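Local coordinates for protein 4-aminobutyrate transaminase (Acinetobacter baumannii, PDB 6WOP) that probably catalyses the pyridoxal-phosphate-dependent transfer of the amino group of 4-aminobutyrate to 2-oxoglutarate, as a class-III aminotransferase, at residues 186-189 and 190-194; 311-314 and 315-319; 404-407 and 408-412. One frame throughout, in Å; residues are numbered along the deposited sequence.

How the contacts relate
Each contact is a short run of about two turns on a different helix, met in the order 1, 2, 3 along the chain. Contact 1 lies on helix 181-194, packed on strands 131-135 and 167-170 of one seven-stranded mixed sheet. Contact 3 lies on helix 401-416, which leans on strands 43-46 and 379-384 of the other. Contact 2, at the end of helix 303-318, sits against helices 61-71 and 85-97. Its centre is about 42 Å from that of contact 1, across the middle of the chain, and about 26 Å from that of contact 3. None touches another. Contacts 2 and 3 join parts within one subunit, whereas contact 1 also takes part in subunit assembly.

Contact 1: residues 186-189 and 190-194; sequences ESVE and DIFSE
One face of the F192 ring is overlain by the carbonyl oxygen of V188, 3.8 Å above the ring plane and displaced toward the rim, while CA of E189 approaches the ring obliquely. This is an i to i+4 contact near the C-terminal end of helix 181-194, whose inner side rests on strands 131-135 and 167-170 of a mixed seven-stranded sheet. V188 and F192 run side by side: the methyl CG1 of V188 meets CZ of F192 at 4.1 Å. That branch of V188 stands anti to the backbone N (chi1 178°), which sets it beside its own carbonyl carbon, where it meets the ring. Beyond the segments, H233 makes an edge-to-face contact with the ring. V188 O also accepts a hydrogen bond from F192 N at 3.1 Å.

The carboxylates of E186 and D190 are turned almost at right angles, their planes 84° apart. Their like-charged oxygens E186 OE2 and D190 OD2 stay 4.7 Å from each other, and a water joins the two side chains instead, donating to E186 OE2 at 3.0 Å and to D190 OD1 at 2.6 Å. Such shared hydration would be expected to ease the repulsion, and K386 of the second subunit adds a long, weak ion pair to D190. At the helix end E194 forms a salt bridge with R171 of that same subunit, so this turn belongs to the subunit interface as well as to the fold. A second water gives a hydrogen bond to E189 O at 2.8 Å and is also bonded to S193 OG at 2.9 Å, while the N-H of S193 takes the same carbonyl.

Contact 2: residues 311-314 and 315-319; sequences AVID and AIEEE
The last turns of helix 303-318 carry this contact, in which each backbone N-H from A315 to E318 binds the carbonyl four residues earlier. Among these bonds, I316 N binds V312 O at 2.8 Å. The V312 carbonyl is further covered by the I316 side chain, whose CG1 comes to 3.3 Å from V312 O. Placed beside its backbone N (chi1 -73°) and extended at chi2, that chain runs back along the helix until CD1 meets CG1 of V312 at 3.7 Å. The two residues lie alongside each other and point the same way, V312 touching V63 of helix 61-71 and I316 touching A247 and L252. On another side of the helix, I313 and E317 likewise lie side by side, CG2 of I313 touching the carboxylate carbon CD of E317 at 4.1 Å.

E319 leaves helical geometry, although E319 N still binds A315 O at 2.7 Å. Three of the acids find partners outside this run of the helix: D314 OD1 forms a salt bridge with R93 and E317 OE2 with R97, both on helix 85-97, while E319 OE2 is hydrogen-bonded to H60. D314 OD1 and E317 OE1 lie 6.1 Å apart, and the two arginines probably offset the negative charge gathered at this helix end and tie it electrostatically to helix 85-97.

Contact 3: residues 404-407 and 408-412; sequences FRQG and LDILK
F404 and L408 meet one turn apart on helix 401-416, near the C-terminal end of the chain, as an i to i+4 apolar pair whose side chains cross at a slant. Methyl CD1 of L408 touches ring atom CE2 of F404 at 3.8 Å, and CD2 of L408 stands 4.3 Å above one face of that ring, offset toward the rim. The F404 ring swings to its place because CG lies anti to the backbone N (chi1 -178°), beside its own carbonyl carbon; F404 O accepts a hydrogen bond from L408 N at 2.9 Å.

Around this pair, L328 and L332 of helix 321-342 pack on F404, L332 and T335 on L408, and Y395 makes an edge-to-face contact with the F404 ring. R405 turns to the same helix by a salt bridge from NE to E331. A different side of helix 401-416 faces the sheet: Q406 and I410 lie alongside each other over I45 of strand 43-46, with Q406 CG 4.2 Å from I410 CD1. I410 N binds Q406 O at 3.0 Å, and the end of the isoleucine chain folds back over that oxygen, with CD1 3.3 Å from Q406 O.

Contact 1: residues 186-189 and 190-194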
loop_
_atom_site.group_PDB
_atom_site.type_symbol
_atom_site.label_atom_id
_atom_site.label_comp_id
_atom_site.label_asym_id
_atom_site.label_seq_id
_atom_site.Cartn_x
_atom_site.Cartn_y
_atom_site.Cartn_z
ATOM N N GLU A 186 9.748 -24.502 -2.653
ATOM C CA GLU A 186 8.401 -24.623 -2.089
ATOM C C GLU A 186 7.949 -23.325 -1.456
ATOM O O GLU A 186 6.761 -22.974 -1.553
ATOM C CB GLU A 186 8.367 -25.769 -1.064
ATOM C CG GLU A 186 7.052 -26.050 -0.491
ATOM C CD GLU A 186 7.034 -27.327 0.369
ATOM O OE1 GLU A 186 7.920 -28.198 0.158
ATOM O OE2 GLU A 186 6.135 -27.432 1.255
ATOM N N SER A 187 8.882 -22.568 -0.818
ATOM C CA SER A 187 8.471 -21.296 -0.190
ATOM C C SER A 187 8.078 -20.247 -1.225
ATOM O O SER A 187 7.158 -19.462 -0.988
ATOM C CB SER A 187 9.581 -20.770 0.716
ATOM O OG SER A 187 10.589 -20.155 -0.076
ATOM N N VAL A 188 8.719 -20.244 -2.407
ATOM C CA VAL A 188 8.247 -19.384 -3.510
ATOM C C VAL A 188 6.827 -19.780 -3.946
ATOM O O VAL A 188 5.909 -18.951 -4.115
ATOM C CB VAL A 188 9.253 -19.466 -4.669
ATOM C CG1 VAL A 188 8.767 -18.617 -5.833
ATOM C CG2 VAL A 188 10.653 -18.954 -4.143
ATOM N N GLU A 189 6.606 -21.068 -4.112
ATOM C CA GLU A 189 5.285 -21.492 -4.534
ATOM C C GLU A 189 4.229 -21.169 -3.466
ATOM O O GLU A 189 3.058 -20.931 -3.799
ATOM C CB GLU A 189 5.323 -22.995 -4.874
ATOM C CG GLU A 189 6.301 -23.273 -6.047
ATOM C CD GLU A 189 6.564 -24.736 -6.297
ATOM O OE1 GLU A 189 6.518 -25.556 -5.320
ATOM O OE2 GLU A 189 6.816 -25.067 -7.492
ATOM N N ASP A 190 4.589 -21.232 -2.181
ATOM C CA ASP A 190 3.615 -20.845 -1.155
ATOM C C ASP A 190 3.258 -19.364 -1.289
ATOM O O ASP A 190 2.139 -18.957 -0.984
ATOM C CB ASP A 190 4.185 -21.116 0.251
ATOM C CG ASP A 190 4.311 -22.613 0.583
ATOM O OD1 ASP A 190 3.748 -23.497 -0.161
ATOM O OD2 ASP A 190 4.978 -22.916 1.618
ATOM N N ILE A 191 4.223 -18.522 -1.681
ATOM C CA ILE A 191 3.895 -17.113 -1.919
ATOM C C ILE A 191 2.834 -17.004 -3.019
ATOM O O ILE A 191 1.856 -16.251 -2.892
ATOM C CB ILE A 191 5.184 -16.331 -2.278
ATOM C CG1 ILE A 191 6.045 -16.166 -0.990
ATOM C CG2 ILE A 191 4.848 -14.906 -2.850
ATOM C CD1 ILE A 191 7.442 -15.585 -1.283
ATOM N N PHE A 192 3.016 -17.744 -4.125
ATOM C CA PHE A 192 1.984 -17.737 -5.175
ATOM C C PHE A 192 0.658 -18.214 -4.621
ATOM O O PHE A 192 -0.426 -17.756 -5.050
ATOM C CB PHE A 192 2.363 -18.667 -6.324
ATOM C CG PHE A 192 3.600 -18.267 -7.068
ATOM C CD1 PHE A 192 3.943 -16.962 -7.207
ATOM C CD2 PHE A 192 4.380 -19.238 -7.670
ATOM C CE1 PHE A 192 5.078 -16.583 -7.949
ATOM C CE2 PHE A 192 5.523 -18.877 -8.404
ATOM C CZ PHE A 192 5.858 -17.547 -8.539
ATOM N N SER A 193 0.709 -19.247 -3.759
ATOM C CA SER A 193 -0.528 -19.849 -3.292
ATOM C C SER A 193 -1.253 -18.971 -2.289
ATOM O O SER A 193 -2.453 -19.134 -2.119
ATOM C CB SER A 193 -0.279 -21.209 -2.611
ATOM O OG SER A 193 0.245 -22.145 -3.516
ATOM N N GLU A 194 -0.534 -18.141 -1.550
ATOM C CA GLU A 194 -1.060 -17.464 -0.367
ATOM C C GLU A 194 -1.100 -15.954 -0.471
ATOM O O GLU A 194 -2.002 -15.347 0.135
ATOM C CB GLU A 194 -0.219 -17.829 0.879
ATOM C CG GLU A 194 -0.267 -19.383 1.134
ATOM C CD GLU A 194 0.771 -19.860 2.152
ATOM O OE1 GLU A 194 1.520 -19.027 2.712
ATOM O OE2 GLU A 194 0.838 -21.074 2.366
HETATM O O HOH W 1 3.686 -25.986 0.453
HETATM O O HOH W 2 1.930 -22.390 -5.884
#

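Contact 2: residues 311-314 and 315-319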
loop_
_atom_site.group_PDB
_atom_site.type_symbol
_atom_site.label_atom_id
_atom_site.label_comp_id
_atom_site.label_asym_id
_atom_site.label_seq_id
_atom_site.Cartn_x
_atom_site.Cartn_y
_atom_site.Cartn_z
ATOM N N ALA A 311 38.438 2.095 -16.244
ATOM C CA ALA A 311 39.758 1.652 -15.835
ATOM C C ALA A 311 39.652 0.445 -14.918
ATOM O O ALA A 311 40.578 -0.382 -14.874
ATOM C CB ALA A 311 40.535 2.774 -15.144
ATOM N N VAL A 312 38.536 0.309 -14.200
ATOM C CA VAL A 312 38.337 -0.908 -13.395
ATOM C C VAL A 312 38.273 -2.143 -14.298
ATOM O O VAL A 312 38.906 -3.185 -14.043
ATOM C CB VAL A 312 37.039 -0.789 -12.567
ATOM C CG1 VAL A 312 36.611 -2.205 -12.059
ATOM C CG2 VAL A 312 37.209 0.203 -11.417
ATOM N N ILE A 313 37.468 -2.067 -15.359
ATOM C CA ILE A 313 37.398 -3.193 -16.266
ATOM C C ILE A 313 38.760 -3.454 -16.870
ATOM O O ILE A 313 39.168 -4.614 -17.026
ATOM C CB ILE A 313 36.344 -2.920 -17.345
ATOM C CG1 ILE A 313 34.983 -2.786 -16.655
ATOM C CG2 ILE A 313 36.396 -3.986 -18.506
ATOM C CD1 ILE A 313 33.912 -2.382 -17.614
ATOM N N ASP A 314 39.448 -2.394 -17.297
ATOM C CA ASP A 314 40.803 -2.573 -17.838
ATOM C C ASP A 314 41.668 -3.331 -16.852
ATOM O O ASP A 314 42.418 -4.247 -17.214
ATOM C CB ASP A 314 41.434 -1.190 -18.063
ATOM C CG ASP A 314 40.924 -0.489 -19.292
ATOM O OD1 ASP A 314 40.181 -1.119 -20.060
ATOM O OD2 ASP A 314 41.316 0.711 -19.510
ATOM N N ALA A 315 41.611 -2.920 -15.585
ATOM C CA ALA A 315 42.542 -3.491 -14.610
ATOM C C ALA A 315 42.177 -4.940 -14.340
ATOM O O ALA A 315 43.060 -5.807 -14.264
ATOM C CB ALA A 315 42.513 -2.692 -13.295
ATOM N N ILE A 316 40.878 -5.233 -14.199
ATOM C CA ILE A 316 40.462 -6.611 -13.940
ATOM C C ILE A 316 41.003 -7.539 -15.015
ATOM O O ILE A 316 41.503 -8.639 -14.733
ATOM C CB ILE A 316 38.924 -6.686 -13.843
ATOM C CG1 ILE A 316 38.450 -6.057 -12.506
ATOM C CG2 ILE A 316 38.409 -8.137 -14.030
ATOM C CD1 ILE A 316 36.885 -5.820 -12.512
ATOM N N GLU A 317 40.933 -7.109 -16.277
ATOM C CA GLU A 317 41.334 -8.006 -17.360
ATOM C C GLU A 317 42.834 -7.968 -17.606
ATOM O O GLU A 317 43.446 -9.007 -17.897
ATOM C CB GLU A 317 40.559 -7.647 -18.614
ATOM C CG GLU A 317 39.021 -7.808 -18.308
ATOM C CD GLU A 317 38.114 -7.608 -19.517
ATOM O OE1 GLU A 317 38.588 -7.011 -20.517
ATOM O OE2 GLU A 317 36.925 -8.052 -19.484
ATOM N N GLU A 318 43.441 -6.793 -17.439
ATOM C CA GLU A 318 44.882 -6.674 -17.645
ATOM C C GLU A 318 45.659 -7.320 -16.511
ATOM O O GLU A 318 46.738 -7.872 -16.734
ATOM C CB GLU A 318 45.281 -5.195 -17.789
ATOM C CG GLU A 318 46.789 -4.946 -17.779
ATOM C CD GLU A 318 47.511 -5.548 -18.958
ATOM O OE1 GLU A 318 48.743 -5.767 -18.855
ATOM O OE2 GLU A 318 46.860 -5.805 -19.993
ATOM N N GLU A 319 45.150 -7.246 -15.289
ATOM C CA GLU A 319 45.838 -7.764 -14.118
ATOM C C GLU A 319 45.319 -9.128 -13.708
ATOM O O GLU A 319 45.739 -9.647 -12.675
ATOM C CB GLU A 319 45.710 -6.740 -12.971
ATOM C CG GLU A 319 46.314 -5.404 -13.470
ATOM C CD GLU A 319 46.214 -4.229 -12.481
ATOM O OE1 GLU A 319 45.924 -4.468 -11.300
ATOM O OE2 GLU A 319 46.498 -3.085 -12.903
#

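Contact 3: residues 404-407 and 408-412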
loop_
_atom_site.group_PDB
_atom_site.type_symbol
_atom_site.label_atom_id
_atom_site.label_comp_id
_atom_site.label_asym_id
_atom_site.label_seq_id
_atom_site.Cartn_x
_atom_site.Cartn_y
_atom_site.Cartn_z
ATOM N N PHE A 404 48.632 -9.852 2.279
ATOM C CA PHE A 404 47.530 -10.778 2.510
ATOM C C PHE A 404 47.928 -11.863 3.516
ATOM O O PHE A 404 47.173 -12.179 4.454
ATOM C CB PHE A 404 47.130 -11.394 1.164
ATOM C CG PHE A 404 45.937 -12.381 1.212
ATOM C CD1 PHE A 404 44.626 -11.922 1.404
ATOM C CD2 PHE A 404 46.143 -13.726 0.889
ATOM C CE1 PHE A 404 43.563 -12.784 1.343
ATOM C CE2 PHE A 404 45.060 -14.598 0.832
ATOM C CZ PHE A 404 43.792 -14.119 1.054
ATOM N N ARG A 405 49.139 -12.392 3.361
ATOM C CA ARG A 405 49.635 -13.436 4.254
ATOM C C ARG A 405 49.714 -12.912 5.684
ATOM O O ARG A 405 49.355 -13.613 6.630
ATOM C CB ARG A 405 51.009 -13.928 3.796
ATOM C CG ARG A 405 51.084 -14.266 2.316
ATOM C CD ARG A 405 51.374 -15.743 2.101
ATOM N NE ARG A 405 51.228 -16.131 0.701
ATOM C CZ ARG A 405 52.145 -15.912 -0.235
ATOM N NH1 ARG A 405 53.283 -15.305 0.078
ATOM N NH2 ARG A 405 51.927 -16.299 -1.484
ATOM N N GLN A 406 50.183 -11.678 5.838
ATOM C CA GLN A 406 50.258 -11.048 7.160
ATOM C C GLN A 406 48.883 -10.911 7.783
ATOM O O GLN A 406 48.714 -11.072 9.005
ATOM C CB GLN A 406 50.872 -9.663 7.040
ATOM C CG GLN A 406 51.240 -8.988 8.349
ATOM C CD GLN A 406 51.919 -7.680 8.076
ATOM O OE1 GLN A 406 52.288 -7.421 6.935
ATOM N NE2 GLN A 406 52.026 -6.818 9.088
ATOM N N GLY A 407 47.908 -10.549 6.941
ATOM C CA GLY A 407 46.525 -10.456 7.380
ATOM C C GLY A 407 46.015 -11.789 7.856
ATOM O O GLY A 407 45.316 -11.851 8.857
ATOM N N LEU A 408 46.387 -12.880 7.164
ATOM C CA LEU A 408 45.892 -14.204 7.576
ATOM C C LEU A 408 46.580 -14.664 8.849
ATOM O O LEU A 408 45.997 -15.391 9.654
ATOM C CB LEU A 408 46.132 -15.222 6.476
ATOM C CG LEU A 408 45.487 -15.072 5.110
ATOM C CD1 LEU A 408 46.015 -16.151 4.164
ATOM C CD2 LEU A 408 43.984 -15.066 5.212
ATOM N N ASP A 409 47.834 -14.246 9.052
ATOM C CA ASP A 409 48.501 -14.557 10.310
ATOM C C ASP A 409 47.854 -13.810 11.485
ATOM O O ASP A 409 47.716 -14.365 12.577
ATOM C CB ASP A 409 49.991 -14.233 10.203
ATOM C CG ASP A 409 50.749 -15.171 9.227
ATOM O OD1 ASP A 409 50.209 -16.243 8.847
ATOM O OD2 ASP A 409 51.910 -14.815 8.848
ATOM N N ILE A 410 47.497 -12.540 11.303
ATOM C CA ILE A 410 46.814 -11.833 12.380
ATOM C C ILE A 410 45.462 -12.488 12.666
ATOM O O ILE A 410 45.062 -12.635 13.831
ATOM C CB ILE A 410 46.650 -10.343 12.014
ATOM C CG1 ILE A 410 48.036 -9.658 11.880
ATOM C CG2 ILE A 410 45.793 -9.620 13.043
ATOM C CD1 ILE A 410 47.993 -8.439 10.913
ATOM N N LEU A 411 44.734 -12.857 11.602
ATOM C CA LEU A 411 43.442 -13.530 11.762
ATOM C C LEU A 411 43.605 -14.776 12.613
ATOM O O LEU A 411 42.852 -14.997 13.577
ATOM C CB LEU A 411 42.874 -13.891 10.379
ATOM C CG LEU A 411 41.555 -14.697 10.312
ATOM C CD1 LEU A 411 40.351 -13.785 10.575
ATOM C CD2 LEU A 411 41.386 -15.313 8.957
ATOM N N LYS A 412 44.620 -15.597 12.289
ATOM C CA LYS A 412 44.846 -16.812 13.071
ATOM C C LYS A 412 45.174 -16.499 14.529
ATOM O O LYS A 412 44.737 -17.216 15.443
ATOM C CB LYS A 412 45.973 -17.636 12.440
ATOM C CG LYS A 412 45.744 -17.985 10.995
ATOM C CD LYS A 412 46.134 -19.443 10.683
ATOM C CE LYS A 412 47.599 -19.676 10.757
ATOM N NZ LYS A 412 47.917 -21.035 11.337
#